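Side-chain contacts in gamma-glutamyltransferase 1 Threonine peptidase. MEROPS family T03 (Pseudomonas nitroreducens, PDB 7D9E), which transfers gamma-glutamyl groups from glutathione and related donors to amino acids and peptides, or hydrolyses them, as an N-terminal nucleophile (Ntn) hydrolase: residues S95-F98 and T99-Q103; H125-L128 and L129-D132; G144-A147 and D148-A152. One frame throughout, in Å; residues are numbered along the deposited sequence.

Interaction 1. Residues S95-F98 and T99-Q103; sequences SRIF and TSIFQ
Thr99 lies against the ring of Phe98, its methyl CG2 4.0 Å from Phe98 CD1 at one corner of the ring. Phe98 CG sits between its own backbone N and carbonyl carbon (chi1 52°), a bent-back setting that folds the ring over the start of helix 97-109, with Ser95 O 4.2 Å above one face and offset toward the rim. One turn apart, Ile97 and Ile101 run side by side in the same direction, Ile97 CG2 4.0 Å from Ile101 CD1. Beneath them the backbone makes the i to i+4 bonds of a helix: Ser100 N, Ile101 N and Phe102 N to the carbonyls of Arg96, Ile97 and Phe98. Thr99 O takes two donors from opposite faces of its plane, Gln103 N and, at 3.0 Å, Gln103 NE2; the acceptor lies in the amide plane of Gln103, but NE2 stands well above the carbonyl plane of Thr99. In the next shell, Thr99 OG1 is hydrogen-bonded to His125, Ser95 OG to Gln127 and Arg96 NE to Gln160, while Arg96 NH1 reaches Ser95 OG at 3.0 Å and Arg96 makes a cation-pi contact with Tyr135. Phe98 meets the ring of Phe311 of the large subunit, and an alanine in place of Phe98 would probably open a gap between the Phe311 ring and Thr99 CG2. Ile97 touches the bound 6-diazenyl-5-oxo-L-norleucine, so an apolar side chain faces the inhibitor while the buried polar side chains of Ser95, Arg96 and Thr99 are tied by hydrogen bonds to strand 125-126 and to the neighbouring loops.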
loop_
_atom_site.group_PDB
_atom_site.type_symbol
_atom_site.label_atom_id
_atom_site.label_comp_id
_atom_site.label_asym_id
_atom_site.label_seq_id
_atom_site.Cartn_x
_atom_site.Cartn_y
_atom_site.Cartn_z
ATOM N N SER B 95 1.428 5.688 -6.180
ATOM C CA SER B 95 2.172 6.858 -5.748
ATOM C C SER B 95 1.294 7.909 -5.073
ATOM O O SER B 95 1.834 8.903 -4.564
ATOM C CB SER B 95 2.893 7.503 -6.932
ATOM O OG SER B 95 1.963 7.913 -7.925
ATOM N N ARG B 96 -0.030 7.713 -5.012
ATOM C CA ARG B 96 -0.912 8.619 -4.299
ATOM C C ARG B 96 -1.097 8.238 -2.833
ATOM O O ARG B 96 -1.797 8.929 -2.107
ATOM C CB ARG B 96 -2.308 8.619 -4.921
ATOM C CG ARG B 96 -2.468 9.134 -6.372
ATOM C CD ARG B 96 -1.503 8.628 -7.394
ATOM N NE ARG B 96 -1.996 9.019 -8.719
ATOM C CZ ARG B 96 -1.387 8.805 -9.868
ATOM N NH1 ARG B 96 -0.190 8.221 -9.930
ATOM N NH2 ARG B 96 -1.972 9.221 -10.983
ATOM N N ILE B 97 -0.508 7.144 -2.381
ATOM C CA ILE B 97 -0.843 6.627 -1.056
ATOM C C ILE B 97 -0.477 7.623 0.029
ATOM O O ILE B 97 -1.284 7.908 0.916
ATOM C CB ILE B 97 -0.157 5.268 -0.822
ATOM C CG1 ILE B 97 -0.841 4.171 -1.630
ATOM C CG2 ILE B 97 -0.150 4.944 0.699
ATOM C CD1 ILE B 97 -0.116 2.852 -1.633
ATOM N N PHE B 98 0.776 8.093 0.027
ATOM C CA PHE B 98 1.201 8.943 1.133
ATOM C C PHE B 98 0.646 10.351 0.994
ATOM O O PHE B 98 0.430 11.019 2.011
ATOM C CB PHE B 98 2.706 8.878 1.346
ATOM C CG PHE B 98 3.535 9.123 0.129
ATOM C CD1 PHE B 98 3.752 10.411 -0.319
ATOM C CD2 PHE B 98 4.138 8.056 -0.530
ATOM C CE1 PHE B 98 4.535 10.643 -1.440
ATOM C CE2 PHE B 98 4.949 8.278 -1.643
ATOM C CZ PHE B 98 5.142 9.582 -2.090
ATOM N N THR B 99 0.377 10.827 -0.231
ATOM C CA THR B 99 -0.305 12.115 -0.321
ATOM C C THR B 99 -1.749 12.008 0.151
ATOM O O THR B 99 -2.281 12.975 0.728
ATOM C CB THR B 99 -0.229 12.732 -1.721
ATOM O OG1 THR B 99 -0.896 11.903 -2.658
ATOM C CG2 THR B 99 1.234 12.997 -2.134
ATOM N N SER B 100 -2.404 10.857 -0.076
ATOM C CA SER B 100 -3.763 10.702 0.454
ATOM C C SER B 100 -3.768 10.614 1.977
ATOM O O SER B 100 -4.622 11.220 2.630
ATOM C CB SER B 100 -4.465 9.496 -0.134
ATOM O OG SER B 100 -5.059 9.787 -1.405
ATOM N N ILE B 101 -2.827 9.864 2.559
ATOM C CA ILE B 101 -2.725 9.824 4.016
ATOM C C ILE B 101 -2.484 11.223 4.587
ATOM O O ILE B 101 -3.118 11.619 5.580
ATOM C CB ILE B 101 -1.653 8.823 4.443
ATOM C CG1 ILE B 101 -2.156 7.427 4.141
ATOM C CG2 ILE B 101 -1.320 8.992 5.939
ATOM C CD1 ILE B 101 -1.147 6.341 4.280
ATOM N N PHE B 102 -1.575 11.990 3.968
ATOM C CA PHE B 102 -1.294 13.356 4.395
ATOM C C PHE B 102 -2.557 14.197 4.397
ATOM O O PHE B 102 -2.808 14.940 5.349
ATOM C CB PHE B 102 -0.251 13.936 3.439
ATOM C CG PHE B 102 0.132 15.374 3.684
ATOM C CD1 PHE B 102 0.490 15.837 4.949
ATOM C CD2 PHE B 102 0.229 16.247 2.612
ATOM C CE1 PHE B 102 0.920 17.146 5.118
ATOM C CE2 PHE B 102 0.644 17.552 2.795
ATOM C CZ PHE B 102 0.988 17.986 4.038
ATOM N N GLN B 103 -3.366 14.093 3.336
ATOM C CA GLN B 103 -4.598 14.869 3.280
ATOM C C GLN B 103 -5.549 14.453 4.388
ATOM O O GLN B 103 -6.127 15.303 5.060
ATOM C CB GLN B 103 -5.243 14.734 1.896
ATOM C CG GLN B 103 -4.499 15.568 0.840
ATOM C CD GLN B 103 -4.909 15.222 -0.574
ATOM O OE1 GLN B 103 -5.803 15.861 -1.153
ATOM N NE2 GLN B 103 -4.264 14.213 -1.143
#

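Interaction 2. Residues H125-L128 and L129-D132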
loop_
_atom_site.group_PDB
_atom_site.type_symbol
_atom_site.label_atom_id
_atom_site.label_comp_id
_atom_site.label_asym_id
_atom_site.label_seq_id
_atom_site.Cartn_x
_atom_site.Cartn_y
_atom_site.Cartn_z
ATOM N N HIS B 125 -3.830 14.998 -6.211
ATOM C CA HIS B 125 -2.450 14.539 -6.150
ATOM C C HIS B 125 -1.585 15.239 -7.188
ATOM O O HIS B 125 -1.987 15.397 -8.344
ATOM C CB HIS B 125 -2.433 13.031 -6.413
ATOM C CG HIS B 125 -1.071 12.428 -6.457
ATOM N ND1 HIS B 125 -0.301 12.243 -5.326
ATOM C CD2 HIS B 125 -0.331 11.983 -7.500
ATOM C CE1 HIS B 125 0.850 11.683 -5.673
ATOM N NE2 HIS B 125 0.858 11.522 -6.986
ATOM N N HIS B 126 -0.381 15.628 -6.768
ATOM C CA HIS B 126 0.652 16.129 -7.651
ATOM C C HIS B 126 1.957 15.432 -7.290
ATOM O O HIS B 126 2.186 15.098 -6.129
ATOM C CB HIS B 126 0.809 17.650 -7.490
ATOM C CG HIS B 126 1.909 18.225 -8.316
ATOM N ND1 HIS B 126 1.884 18.206 -9.696
ATOM C CD2 HIS B 126 3.067 18.827 -7.965
ATOM C CE1 HIS B 126 2.994 18.763 -10.156
ATOM N NE2 HIS B 126 3.725 19.152 -9.125
ATOM N N GLN B 127 2.820 15.197 -8.300
ATOM C CA GLN B 127 4.043 14.433 -8.047
ATOM C C GLN B 127 5.215 14.889 -8.907
ATOM O O GLN B 127 6.079 14.076 -9.261
ATOM C CB GLN B 127 3.769 12.937 -8.205
ATOM C CG GLN B 127 3.192 12.558 -9.564
ATOM C CD GLN B 127 3.054 11.058 -9.732
ATOM O OE1 GLN B 127 2.633 10.352 -8.809
ATOM N NE2 GLN B 127 3.407 10.564 -10.909
ATOM N N LEU B 128 5.294 16.196 -9.185
ATOM C CA LEU B 128 6.414 16.836 -9.879
ATOM C C LEU B 128 6.431 16.493 -11.363
ATOM O O LEU B 128 6.471 17.392 -12.215
ATOM C CB LEU B 128 7.767 16.528 -9.224
ATOM C CG LEU B 128 8.964 17.256 -9.827
ATOM C CD1 LEU B 128 8.784 18.767 -9.696
ATOM C CD2 LEU B 128 10.257 16.825 -9.148
ATOM N N LEU B 129 6.421 15.197 -11.681
ATOM C CA LEU B 129 6.311 14.714 -13.049
ATOM C C LEU B 129 5.151 13.729 -13.100
ATOM O O LEU B 129 5.114 12.772 -12.301
ATOM C CB LEU B 129 7.587 14.009 -13.500
ATOM C CG LEU B 129 8.848 14.864 -13.493
ATOM C CD1 LEU B 129 10.029 13.975 -13.830
ATOM C CD2 LEU B 129 8.717 16.009 -14.477
ATOM N N PRO B 130 4.212 13.881 -14.044
ATOM C CA PRO B 130 4.190 14.858 -15.139
ATOM C C PRO B 130 4.109 16.318 -14.692
ATOM O O PRO B 130 3.467 16.634 -13.678
ATOM C CB PRO B 130 2.910 14.482 -15.911
ATOM C CG PRO B 130 2.716 13.026 -15.617
ATOM C CD PRO B 130 3.125 12.889 -14.167
ATOM N N LYS B 131 4.747 17.190 -15.473
ATOM C CA LYS B 131 4.909 18.585 -15.083
ATOM C C LYS B 131 3.569 19.255 -14.796
ATOM O O LYS B 131 2.658 19.235 -15.629
ATOM C CB LYS B 131 5.638 19.337 -16.195
ATOM C CG LYS B 131 5.697 20.836 -15.991
ATOM C CD LYS B 131 6.558 21.510 -17.058
ATOM C CE LYS B 131 6.617 22.997 -16.828
ATOM N NZ LYS B 131 7.466 23.652 -17.856
ATOM N N ASP B 132 3.467 19.851 -13.607
ATOM C CA ASP B 132 2.357 20.738 -13.240
ATOM C C ASP B 132 0.996 20.091 -13.453
ATOM O O ASP B 132 0.007 20.766 -13.746
ATOM C CB ASP B 132 2.455 22.076 -13.971
ATOM C CG ASP B 132 3.634 22.897 -13.503
ATOM O OD1 ASP B 132 4.154 22.600 -12.408
ATOM O OD2 ASP B 132 4.033 23.837 -14.221
HETATM O O HOH W 1 2.158 15.349 -11.260
HETATM O O HOH W 2 5.654 19.957 -11.796
#
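Leu129 turns back on Gln127 in a classic gamma-turn, part of the loop that joins strand 125-126 to the antiparallel strand 133-136. Leu128 occupies the middle of the turn with positive phi (73°), and the closing bond, Leu129 N to Gln127 O at 2.7 Å, is weak. A second bond, from the side chain of Gln127, reinforces it: NE2 gives a hydrogen to Leu129 O at 3.1 Å, in the carbonyl plane of the acceptor though somewhat tilted from the amide plane. Gln127 CG lies between its backbone N and carbonyl carbon (chi1 56°), and the extended chain beyond carries the amide across to Leu129. The other end of that amide is held too, OE1 accepting from His125 NE2 at 2.8 Å in the plane of the imidazole as well as meeting Ser95, so both ends of the group are fixed and its rotation is set. The peptide bond before Pro130 is cis, and the loop after it is stitched to the turn by water: one molecule accepts from Gln127 N and donates to Pro130 O, both at 3.0 Å. The buried His126 flanks the turn, its ND1 hydrogen-bonded to Thr133 O. Lys131 and Asp132 form salt bridges outward, to Glu353 and Lys308 of the large subunit, so this loop also fastens the two subunits together. The His126 ring has Leu128 N over one face, 3.3 Å above its plane; at its edge lies a second water, which donates to Leu128 O at 2.7 Å and accepts from Asp132 N at 2.8 Å.

Interaction 3. Residues G144-A147 and D148-A152; sequences GKVA and DELKA
Lys145 O is gripped twice: Glu149 N reaches it at 2.9 Å, and a water donates to it at 3.0 Å. The same water gives its other hydrogen to Glu149 OE1 at 2.6 Å, so the carboxylate is linked through solvent to the carbonyl one turn back. Glu149 CG stands anti to the backbone N (chi1 -172°), and the extended chain beyond it brings the carboxylate to the water. The same spacing recurs in the backbone bonds of Asp148, Leu150 and Lys151 to Gly144, Val146 and Ala147, as in a regular alpha-helix. The side chain of Asp148 folds back beside Gly144, with OD2 3.5 Å from Gly144 O; the N-terminal end of a helix would be expected to suit a carboxylate. The apolar part is a single pair: Val146 and Leu150 lie side by side and point the same way, Val146 CG1 4.0 Å from Leu150 CD1. Lys151 lays its methylene CG 3.4 Å from Ala147 O before bending at chi3. Helix 144-153 is the connection of a beta-alpha-beta unit between the parallel strands 133-136 and 156-159. Ala147 and Lys151 pack on Leu157 of strand 156-159, whereas Val146 and Leu150 rest on Asn295 and Ile300 of the large subunit.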
loop_
_atom_site.group_PDB
_atom_site.type_symbol
_atom_site.label_atom_id
_atom_site.label_comp_id
_atom_site.label_asym_id
_atom_site.label_seq_id
_atom_site.Cartn_x
_atom_site.Cartn_y
_atom_site.Cartn_z
ATOM N N GLY B 144 -15.507 23.640 -11.300
ATOM C CA GLY B 144 -15.937 24.948 -10.858
ATOM C C GLY B 144 -14.787 25.895 -10.569
ATOM O O GLY B 144 -13.728 25.850 -11.200
ATOM N N LYS B 145 -15.007 26.778 -9.589
ATOM C CA LYS B 145 -14.066 27.872 -9.373
ATOM C C LYS B 145 -12.689 27.368 -8.954
ATOM O O LYS B 145 -11.674 27.972 -9.313
ATOM C CB LYS B 145 -14.600 28.868 -8.339
ATOM C CG LYS B 145 -14.787 28.287 -6.948
ATOM C CD LYS B 145 -15.614 29.204 -6.062
ATOM C CE LYS B 145 -15.738 28.653 -4.646
ATOM N NZ LYS B 145 -16.134 29.701 -3.662
ATOM N N VAL B 146 -12.618 26.277 -8.192
ATOM C CA VAL B 146 -11.307 25.785 -7.774
ATOM C C VAL B 146 -10.533 25.266 -8.981
ATOM O O VAL B 146 -9.357 25.603 -9.186
ATOM C CB VAL B 146 -11.445 24.727 -6.665
ATOM C CG1 VAL B 146 -10.088 24.086 -6.372
ATOM C CG2 VAL B 146 -12.012 25.344 -5.397
ATOM N N ALA B 147 -11.188 24.458 -9.818
ATOM C CA ALA B 147 -10.532 23.983 -11.029
ATOM C C ALA B 147 -10.089 25.149 -11.899
ATOM O O ALA B 147 -8.972 25.154 -12.423
ATOM C CB ALA B 147 -11.482 23.071 -11.807
ATOM N N ASP B 148 -10.953 26.150 -12.065
ATOM C CA ASP B 148 -10.634 27.244 -12.973
ATOM C C ASP B 148 -9.449 28.051 -12.458
ATOM O O ASP B 148 -8.577 28.447 -13.241
ATOM C CB ASP B 148 -11.857 28.133 -13.164
ATOM C CG ASP B 148 -12.928 27.480 -14.026
ATOM O OD1 ASP B 148 -12.610 26.514 -14.755
ATOM O OD2 ASP B 148 -14.085 27.944 -13.985
ATOM N N GLU B 149 -9.399 28.303 -11.150
ATOM C CA GLU B 149 -8.259 29.029 -10.611
ATOM C C GLU B 149 -6.973 28.228 -10.764
ATOM O O GLU B 149 -5.932 28.781 -11.141
ATOM C CB GLU B 149 -8.458 29.400 -9.148
ATOM C CG GLU B 149 -7.317 30.317 -8.699
ATOM C CD GLU B 149 -7.529 30.954 -7.353
ATOM O OE1 GLU B 149 -8.676 30.937 -6.864
ATOM O OE2 GLU B 149 -6.545 31.484 -6.796
ATOM N N LEU B 150 -7.014 26.929 -10.465
ATOM C CA LEU B 150 -5.805 26.126 -10.617
ATOM C C LEU B 150 -5.318 26.159 -12.060
ATOM O O LEU B 150 -4.115 26.273 -12.314
ATOM C CB LEU B 150 -6.042 24.691 -10.171
ATOM C CG LEU B 150 -6.251 24.472 -8.684
ATOM C CD1 LEU B 150 -6.755 23.073 -8.414
ATOM C CD2 LEU B 150 -4.958 24.748 -7.916
ATOM N N LYS B 151 -6.242 26.067 -13.021
ATOM C CA LYS B 151 -5.846 26.157 -14.423
ATOM C C LYS B 151 -5.257 27.528 -14.734
ATOM O O LYS B 151 -4.281 27.635 -15.490
ATOM C CB LYS B 151 -7.037 25.853 -15.328
ATOM C CG LYS B 151 -7.441 24.378 -15.305
ATOM C CD LYS B 151 -8.358 24.023 -16.469
ATOM C CE LYS B 151 -9.725 23.603 -16.002
ATOM N NZ LYS B 151 -10.409 22.760 -17.032
ATOM N N ALA B 152 -5.809 28.583 -14.126
ATOM C CA ALA B 152 -5.264 29.928 -14.311
ATOM C C ALA B 152 -3.849 30.058 -13.753
ATOM O O ALA B 152 -3.042 30.823 -14.301
ATOM C CB ALA B 152 -6.189 30.959 -13.659
HETATM O O HOH W 3 -10.827 29.571 -6.976
#

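Overall arrangement
Interaction 1 is fully buried near the middle of the chain, while interactions 2 and 3 lie farther out, their centres about 17 and 25 Å from the chain centre, and are partly buried. Interactions 1 and 2 touch directly: the start of helix 97-109 and strand 125-126 are joined by direct side-chain hydrogen bonds. Interaction 3 touches neither, but its helix belongs to the same beta-alpha-beta unit as strand 133-136, into which the loop of interaction 2 leads. Chemistry follows place: aromatic and aliphatic packing beside the inhibitor in interaction 1, bridging waters and charged side chains paired with the large subunit in interaction 2, and a solvent-bridged carboxylate on the solvent-facing side of the helix of interaction 3.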